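Local atomic coordinates of alpha-fucosidase (Bifidobacterium bifidum, PDB entry 2EAB), a protein that probably hydrolyses alpha-L-fucosides, consistent with a 1,2-alpha-L-fucosidase of glycoside hydrolase family 95, of which this chain is the calcium-binding catalytic region. Residues F205-P210 against I246-D251; A273-I278 against K314-V319. All blocks are in the same frame, centred on the assembly; numbering follows the deposited sequence.

Contact 1 of 2, residues F205-P210 against I246-D251; sequences FNVSMP and IKVVLD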
ATOM      1  N   PHE A 205     -17.304  34.438  -7.721  1.00 14.06           N
ATOM      2  CA  PHE A 205     -16.018  33.793  -7.978  1.00 13.71           C
ATOM      3  C   PHE A 205     -15.839  33.373  -9.429  1.00 13.47           C
ATOM      4  O   PHE A 205     -16.805  33.218 -10.173  1.00 13.54           O
ATOM      5  CB  PHE A 205     -15.797  32.588  -7.044  1.00 13.83           C
ATOM      6  CG  PHE A 205     -16.745  31.450  -7.286  1.00 14.16           C
ATOM      7  CD1 PHE A 205     -16.435  30.457  -8.209  1.00 14.53           C
ATOM      8  CD2 PHE A 205     -17.945  31.368  -6.589  1.00 14.76           C
ATOM      9  CE1 PHE A 205     -17.307  29.407  -8.444  1.00 14.53           C
ATOM     10  CE2 PHE A 205     -18.825  30.316  -6.813  1.00 15.01           C
ATOM     11  CZ  PHE A 205     -18.503  29.333  -7.745  1.00 14.87           C
ATOM     12  N   ASN A 206     -14.577  33.195  -9.804  1.00 13.33           N
ATOM     13  CA  ASN A 206     -14.200  32.665 -11.098  1.00 13.13           C
ATOM     14  C   ASN A 206     -13.682  31.244 -10.905  1.00 12.80           C
ATOM     15  O   ASN A 206     -12.835  31.005 -10.042  1.00 12.78           O
ATOM     16  CB  ASN A 206     -13.124  33.560 -11.716  1.00 13.58           C
ATOM     17  CG  ASN A 206     -12.606  33.037 -13.033  1.00 14.64           C
ATOM     18  OD1 ASN A 206     -11.810  32.096 -13.072  1.00 15.26           O
ATOM     19  ND2 ASN A 206     -13.033  33.661 -14.125  1.00 15.54           N
ATOM     20  N   VAL A 207     -14.199  30.306 -11.693  1.00 12.10           N
ATOM     21  CA  VAL A 207     -13.712  28.927 -11.640  1.00 12.11           C
ATOM     22  C   VAL A 207     -12.931  28.574 -12.900  1.00 11.69           C
ATOM     23  O   VAL A 207     -13.394  28.798 -14.019  1.00 11.57           O
ATOM     24  CB  VAL A 207     -14.839  27.889 -11.336  1.00 12.45           C
ATOM     25  CG1 VAL A 207     -15.995  28.017 -12.301  1.00 13.35           C
ATOM     26  CG2 VAL A 207     -14.288  26.464 -11.353  1.00 12.88           C
ATOM     27  N   SER A 208     -11.731  28.043 -12.692  1.00 11.21           N
ATOM     28  CA  SER A 208     -10.886  27.571 -13.780  1.00 11.03           C
ATOM     29  C   SER A 208     -10.294  26.216 -13.411  1.00 10.83           C
ATOM     30  O   SER A 208     -10.289  25.825 -12.240  1.00 10.53           O
ATOM     31  CB  SER A 208      -9.782  28.586 -14.089  1.00 11.20           C
ATOM     32  OG  SER A 208      -8.966  28.825 -12.958  1.00 11.61           O
ATOM     33  N   MET A 209      -9.809  25.489 -14.413  1.00 10.67           N
ATOM     34  CA  MET A 209      -9.204  24.183 -14.167  1.00 11.09           C
ATOM     35  C   MET A 209      -7.976  23.962 -15.055  1.00 10.89           C
ATOM     36  O   MET A 209      -7.982  23.085 -15.927  1.00 11.60           O
ATOM     37  CB  MET A 209     -10.239  23.067 -14.340  1.00 11.20           C
ATOM     38  CG  MET A 209      -9.832  21.738 -13.712  1.00 11.80           C
ATOM     39  SD  MET A 209     -11.174  20.545 -13.810  1.00 12.40           S
ATOM     40  CE  MET A 209     -10.394  19.097 -13.125  1.00 11.89           C
ATOM     41  N   PRO A 210      -6.913  24.756 -14.829  1.00 10.55           N
ATOM     42  CA  PRO A 210      -5.711  24.627 -15.643  1.00 10.26           C
ATOM     43  C   PRO A 210      -5.002  23.300 -15.411  1.00  9.58           C
ATOM     44  O   PRO A 210      -4.854  22.851 -14.270  1.00  9.67           O
ATOM     45  CB  PRO A 210      -4.829  25.781 -15.159  1.00 10.55           C
ATOM     46  CG  PRO A 210      -5.292  26.041 -13.762  1.00 10.84           C
ATOM     47  CD  PRO A 210      -6.767  25.817 -13.812  1.00 10.89           C
ATOM     48  N   ILE A 246     -16.254  20.837 -15.485  1.00  9.99           N
ATOM     49  CA  ILE A 246     -16.864  21.414 -14.295  1.00 10.38           C
ATOM     50  C   ILE A 246     -18.215  21.990 -14.691  1.00 10.63           C
ATOM     51  O   ILE A 246     -18.296  22.904 -15.519  1.00 10.97           O
ATOM     52  CB  ILE A 246     -15.998  22.527 -13.648  1.00 10.26           C
ATOM     53  CG1 ILE A 246     -14.589  22.004 -13.323  1.00 10.00           C
ATOM     54  CG2 ILE A 246     -16.711  23.108 -12.414  1.00 10.45           C
ATOM     55  CD1 ILE A 246     -13.686  22.991 -12.592  1.00 10.70           C
ATOM     56  N   LYS A 247     -19.268  21.427 -14.110  1.00 11.06           N
ATOM     57  CA  LYS A 247     -20.631  21.901 -14.316  1.00 11.80           C
ATOM     58  C   LYS A 247     -21.041  22.724 -13.099  1.00 12.23           C
ATOM     59  O   LYS A 247     -21.017  22.230 -11.970  1.00 12.07           O
ATOM     60  CB  LYS A 247     -21.569  20.707 -14.516  1.00 11.78           C
ATOM     61  CG  LYS A 247     -23.015  21.069 -14.821  1.00 12.49           C
ATOM     62  CD  LYS A 247     -23.862  19.816 -14.928  1.00 13.28           C
ATOM     63  CE  LYS A 247     -25.298  20.132 -15.320  1.00 14.50           C
ATOM     64  NZ  LYS A 247     -25.414  20.666 -16.704  1.00 15.66           N
ATOM     65  N   VAL A 248     -21.412  23.982 -13.339  1.00 13.09           N
ATOM     66  CA  VAL A 248     -21.747  24.919 -12.269  1.00 14.35           C
ATOM     67  C   VAL A 248     -23.265  25.060 -12.155  1.00 14.92           C
ATOM     68  O   VAL A 248     -23.928  25.502 -13.099  1.00 15.34           O
ATOM     69  CB  VAL A 248     -21.091  26.305 -12.508  1.00 14.37           C
ATOM     70  CG1 VAL A 248     -21.392  27.251 -11.360  1.00 15.36           C
ATOM     71  CG2 VAL A 248     -19.584  26.162 -12.687  1.00 15.32           C
ATOM     72  N   VAL A 249     -23.807  24.675 -11.001  1.00 15.38           N
ATOM     73  CA  VAL A 249     -25.254  24.702 -10.779  1.00 16.11           C
ATOM     74  C   VAL A 249     -25.623  25.705  -9.682  1.00 16.58           C
ATOM     75  O   VAL A 249     -25.307  25.504  -8.507  1.00 16.15           O
ATOM     76  CB  VAL A 249     -25.817  23.292 -10.442  1.00 16.15           C
ATOM     77  CG1 VAL A 249     -27.343  23.318 -10.360  1.00 16.75           C
ATOM     78  CG2 VAL A 249     -25.366  22.267 -11.478  1.00 16.49           C
ATOM     79  N   LEU A 250     -26.291  26.785 -10.083  1.00 17.45           N
ATOM     80  CA  LEU A 250     -26.753  27.815  -9.153  1.00 18.52           C
ATOM     81  C   LEU A 250     -27.995  27.345  -8.410  1.00 19.25           C
ATOM     82  O   LEU A 250     -28.913  26.794  -9.021  1.00 19.45           O
ATOM     83  CB  LEU A 250     -27.090  29.110  -9.902  1.00 18.56           C
ATOM     84  CG  LEU A 250     -26.060  29.801 -10.800  1.00 19.10           C
ATOM     85  CD1 LEU A 250     -26.744  30.869 -11.639  1.00 19.99           C
ATOM     86  CD2 LEU A 250     -24.930  30.408  -9.991  1.00 19.55           C
ATOM     87  N   ASP A 251     -28.025  27.569  -7.097  1.00 20.19           N
ATOM     88  CA  ASP A 251     -29.220  27.304  -6.293  1.00 21.28           C
ATOM     89  C   ASP A 251     -30.392  28.153  -6.768  1.00 21.98           C
ATOM     90  O   ASP A 251     -30.250  29.364  -6.949  1.00 22.25           O
ATOM     91  CB  ASP A 251     -28.958  27.589  -4.814  1.00 21.28           C
ATOM     92  CG  ASP A 251     -28.430  26.383  -4.066  1.00 21.55           C
ATOM     93  OD1 ASP A 251     -27.820  25.492  -4.695  1.00 21.56           O
ATOM     94  OD2 ASP A 251     -28.624  26.331  -2.834  1.00 22.17           O
TER
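The side chain of I246 reaches out from its strand toward both V207 and M209. Its CB carries CG1 beside the backbone N, opposite the carbonyl carbon (chi1 -56°), and an extended second torsion sends CD1 on toward the facing strand. CG1 comes first to the sulfur, with I246 CG1 3.7 Å from M209 SD. At the tip, I246 CD1 touches V207 CG2 at 3.7 Å, the two side chains meeting tip to tip. The same methyl lies 3.7 Å from M209 SD and 3.9 Å from M209 CB; the extended methionine chain runs obliquely past it. The two strands belong to different antiparallel sheets of the N-terminal domain, 203-208 to a seven-stranded one and 241-250 to a nine-stranded one, stacked as a beta sandwich. Their axes lie 9.4 Å apart at closest approach and run nearly antiparallel, at 156°, and no hydrogen bond joins them. Farther along, V207 and V248 pass side by side, pointing opposite ways, with V207 CG1 4.1 Å from V248 CG2. L266 and V268 of strand 266-271 also pack on V248, while K247 points to the other side of its sheet, where D227 forms a salt bridge with its NZ.

Contact 2 of 2, residues A273-I278 against K314-V319; sequences AVTLYI and KGYTAV
Y277 and T275, two residues apart on one strand, both meet the first turn of helix 316-331. The hydroxyl of Y277 stops at the start of that turn: Y277 OH lies 3.0 Å from Y316 N, which sits at the edge of the ring near its plane. The angle is too poor for a hydrogen bond, so this is a close polar approach. Beside it, Y277 OH is 3.3 Å from G315 C. On the same ring, Y277 CE1 makes a looser apolar contact with V319 CG2 at 4.4 Å. T275 crosses Y316 at about a right angle. Its OG1 is 3.8 Å from Y316 CB, and T275 CG2 is 4.1 Å from Y316 CD1. With CG anti to the backbone N (chi1 169°), the Y316 ring lies across the strand direction, roughly perpendicular to it, beside T275.

In the next shell, R194 links both partners, donating from NH1 to T275 OG1 and making a cation-pi contact with the Y316 ring, whose OH is hydrogen-bonded to E181. G315 is the N-cap residue; at its positive phi of 92° a CB would collide with the carbonyl O of K314, which accounts for a glycine here. Its own carbonyl O accepts from V319 N at 3.0 Å, closing the first turn. The whole is a helix N-terminus laid against the outer face of a beta-sandwich sheet, bringing helix 316-331 onto strand 273-282.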
ATOM      1  N   ALA A 273     -25.547  30.384  -3.109  1.00 15.76           N
ATOM      2  CA  ALA A 273     -25.050  29.016  -2.989  1.00 15.45           C
ATOM      3  C   ALA A 273     -24.964  28.351  -4.355  1.00 15.29           C
ATOM      4  O   ALA A 273     -25.843  28.527  -5.204  1.00 15.36           O
ATOM      5  CB  ALA A 273     -25.934  28.206  -2.060  1.00 15.67           C
ATOM      6  N   VAL A 274     -23.892  27.590  -4.562  1.00 14.76           N
ATOM      7  CA  VAL A 274     -23.673  26.870  -5.816  1.00 14.57           C
ATOM      8  C   VAL A 274     -23.116  25.470  -5.549  1.00 13.82           C
ATOM      9  O   VAL A 274     -22.433  25.242  -4.548  1.00 14.06           O
ATOM     10  CB  VAL A 274     -22.708  27.627  -6.785  1.00 14.92           C
ATOM     11  CG1 VAL A 274     -23.244  29.008  -7.147  1.00 15.38           C
ATOM     12  CG2 VAL A 274     -21.313  27.744  -6.201  1.00 16.21           C
ATOM     13  N   THR A 275     -23.421  24.543  -6.450  1.00 12.98           N
ATOM     14  CA  THR A 275     -22.790  23.226  -6.447  1.00 12.59           C
ATOM     15  C   THR A 275     -22.028  23.042  -7.749  1.00 12.42           C
ATOM     16  O   THR A 275     -22.574  23.250  -8.836  1.00 12.12           O
ATOM     17  CB  THR A 275     -23.815  22.085  -6.278  1.00 12.61           C
ATOM     18  OG1 THR A 275     -24.645  22.351  -5.142  1.00 13.41           O
ATOM     19  CG2 THR A 275     -23.110  20.736  -6.081  1.00 12.76           C
ATOM     20  N   LEU A 276     -20.756  22.676  -7.623  1.00 12.05           N
ATOM     21  CA  LEU A 276     -19.927  22.319  -8.763  1.00 12.06           C
ATOM     22  C   LEU A 276     -19.835  20.806  -8.846  1.00 11.29           C
ATOM     23  O   LEU A 276     -19.577  20.141  -7.842  1.00 11.39           O
ATOM     24  CB  LEU A 276     -18.524  22.906  -8.617  1.00 12.24           C
ATOM     25  CG  LEU A 276     -18.241  24.325  -9.123  1.00 14.11           C
ATOM     26  CD1 LEU A 276     -19.221  25.372  -8.598  1.00 15.43           C
ATOM     27  CD2 LEU A 276     -16.810  24.712  -8.787  1.00 13.31           C
ATOM     28  N   TYR A 277     -20.072  20.273 -10.038  1.00 10.85           N
ATOM     29  CA  TYR A 277     -19.856  18.862 -10.316  1.00 10.95           C
ATOM     30  C   TYR A 277     -18.663  18.739 -11.248  1.00 10.38           C
ATOM     31  O   TYR A 277     -18.646  19.324 -12.337  1.00 10.44           O
ATOM     32  CB  TYR A 277     -21.103  18.231 -10.931  1.00 11.51           C
ATOM     33  CG  TYR A 277     -22.285  18.228  -9.990  1.00 11.89           C
ATOM     34  CD1 TYR A 277     -22.413  17.248  -9.003  1.00 12.60           C
ATOM     35  CD2 TYR A 277     -23.264  19.217 -10.072  1.00 12.83           C
ATOM     36  CE1 TYR A 277     -23.493  17.246  -8.126  1.00 13.88           C
ATOM     37  CE2 TYR A 277     -24.348  19.222  -9.199  1.00 14.39           C
ATOM     38  CZ  TYR A 277     -24.456  18.232  -8.234  1.00 13.88           C
ATOM     39  OH  TYR A 277     -25.523  18.235  -7.367  1.00 14.68           O
ATOM     40  N   ILE A 278     -17.664  17.988 -10.798  1.00 10.02           N
ATOM     41  CA  ILE A 278     -16.389  17.882 -11.495  1.00  9.97           C
ATOM     42  C   ILE A 278     -16.123  16.420 -11.829  1.00  9.58           C
ATOM     43  O   ILE A 278     -16.160  15.555 -10.948  1.00  9.45           O
ATOM     44  CB  ILE A 278     -15.229  18.441 -10.635  1.00 10.27           C
ATOM     45  CG1 ILE A 278     -15.495  19.906 -10.254  1.00 10.50           C
ATOM     46  CG2 ILE A 278     -13.900  18.306 -11.373  1.00 10.91           C
ATOM     47  CD1 ILE A 278     -15.252  20.216  -8.789  1.00 12.45           C
ATOM     48  N   LYS A 314     -29.442  14.139 -10.200  1.00 14.54           N
ATOM     49  CA  LYS A 314     -29.717  13.592  -8.870  1.00 14.59           C
ATOM     50  C   LYS A 314     -29.787  14.685  -7.808  1.00 14.39           C
ATOM     51  O   LYS A 314     -30.603  14.615  -6.886  1.00 14.71           O
ATOM     52  CB  LYS A 314     -28.667  12.545  -8.486  1.00 14.76           C
ATOM     53  CG  LYS A 314     -28.866  11.218  -9.181  1.00 16.05           C
ATOM     54  CD  LYS A 314     -27.951  10.144  -8.625  1.00 17.11           C
ATOM     55  CE  LYS A 314     -28.092   8.867  -9.433  1.00 17.27           C
ATOM     56  NZ  LYS A 314     -27.220   7.769  -8.933  1.00 17.74           N
ATOM     57  N   GLY A 315     -28.931  15.693  -7.944  1.00 14.07           N
ATOM     58  CA  GLY A 315     -28.928  16.831  -7.032  1.00 13.82           C
ATOM     59  C   GLY A 315     -27.991  16.660  -5.854  1.00 13.52           C
ATOM     60  O   GLY A 315     -27.648  15.535  -5.471  1.00 13.62           O
ATOM     61  N   TYR A 316     -27.598  17.788  -5.270  1.00 13.48           N
ATOM     62  CA  TYR A 316     -26.607  17.827  -4.200  1.00 13.54           C
ATOM     63  C   TYR A 316     -26.951  16.948  -2.997  1.00 13.51           C
ATOM     64  O   TYR A 316     -26.113  16.163  -2.535  1.00 13.18           O
ATOM     65  CB  TYR A 316     -26.371  19.273  -3.761  1.00 13.60           C
ATOM     66  CG  TYR A 316     -25.568  19.411  -2.488  1.00 13.67           C
ATOM     67  CD1 TYR A 316     -24.192  19.168  -2.476  1.00 13.91           C
ATOM     68  CD2 TYR A 316     -26.185  19.782  -1.293  1.00 14.28           C
ATOM     69  CE1 TYR A 316     -23.453  19.291  -1.307  1.00 13.80           C
ATOM     70  CE2 TYR A 316     -25.455  19.912  -0.121  1.00 14.39           C
ATOM     71  CZ  TYR A 316     -24.092  19.666  -0.134  1.00 13.73           C
ATOM     72  OH  TYR A 316     -23.375  19.801   1.027  1.00 14.44           O
ATOM     73  N   THR A 317     -28.173  17.083  -2.483  1.00 13.48           N
ATOM     74  CA  THR A 317     -28.587  16.347  -1.288  1.00 13.70           C
ATOM     75  C   THR A 317     -28.439  14.834  -1.475  1.00 13.28           C
ATOM     76  O   THR A 317     -27.854  14.149  -0.627  1.00 13.20           O
ATOM     77  CB  THR A 317     -30.030  16.716  -0.866  1.00 13.88           C
ATOM     78  OG1 THR A 317     -30.097  18.122  -0.610  1.00 15.45           O
ATOM     79  CG2 THR A 317     -30.447  15.959   0.395  1.00 14.73           C
ATOM     80  N   ALA A 318     -28.953  14.326  -2.593  1.00 12.83           N
ATOM     81  CA  ALA A 318     -28.906  12.899  -2.889  1.00 12.55           C
ATOM     82  C   ALA A 318     -27.487  12.393  -3.155  1.00 12.29           C
ATOM     83  O   ALA A 318     -27.120  11.304  -2.704  1.00 12.29           O
ATOM     84  CB  ALA A 318     -29.814  12.571  -4.057  1.00 12.94           C
ATOM     85  N   VAL A 319     -26.700  13.173  -3.893  1.00 11.70           N
ATOM     86  CA  VAL A 319     -25.308  12.812  -4.185  1.00 11.53           C
ATOM     87  C   VAL A 319     -24.482  12.777  -2.895  1.00 11.40           C
ATOM     88  O   VAL A 319     -23.707  11.839  -2.671  1.00 11.27           O
ATOM     89  CB  VAL A 319     -24.679  13.753  -5.249  1.00 11.29           C
ATOM     90  CG1 VAL A 319     -23.169  13.534  -5.370  1.00 11.57           C
ATOM     91  CG2 VAL A 319     -25.350  13.542  -6.599  1.00 12.20           C
TER

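How the contacts relate
Strands 241-250 and 273-282 are neighbours in the nine-stranded sheet, so contact 1 and contact 2, with centres about 12 Å apart, share one sheet but use its two faces. Backbone pairing ties them directly: K247 N is 2.8 Å from Y277 O and V249 N 2.9 Å from T275 O, both probable hydrogen bonds. Inward-facing V274 joins the side of contact 1, packing on F205 and L250. Contact 1 is sandwich core, purely apolar and buried. Contact 2 is also largely buried but lies nearer the surface, where tyrosine and threonine hydroxyls face a helix start, and R194 and E181 from strands 190-197 and 176-185 supply its charged partners.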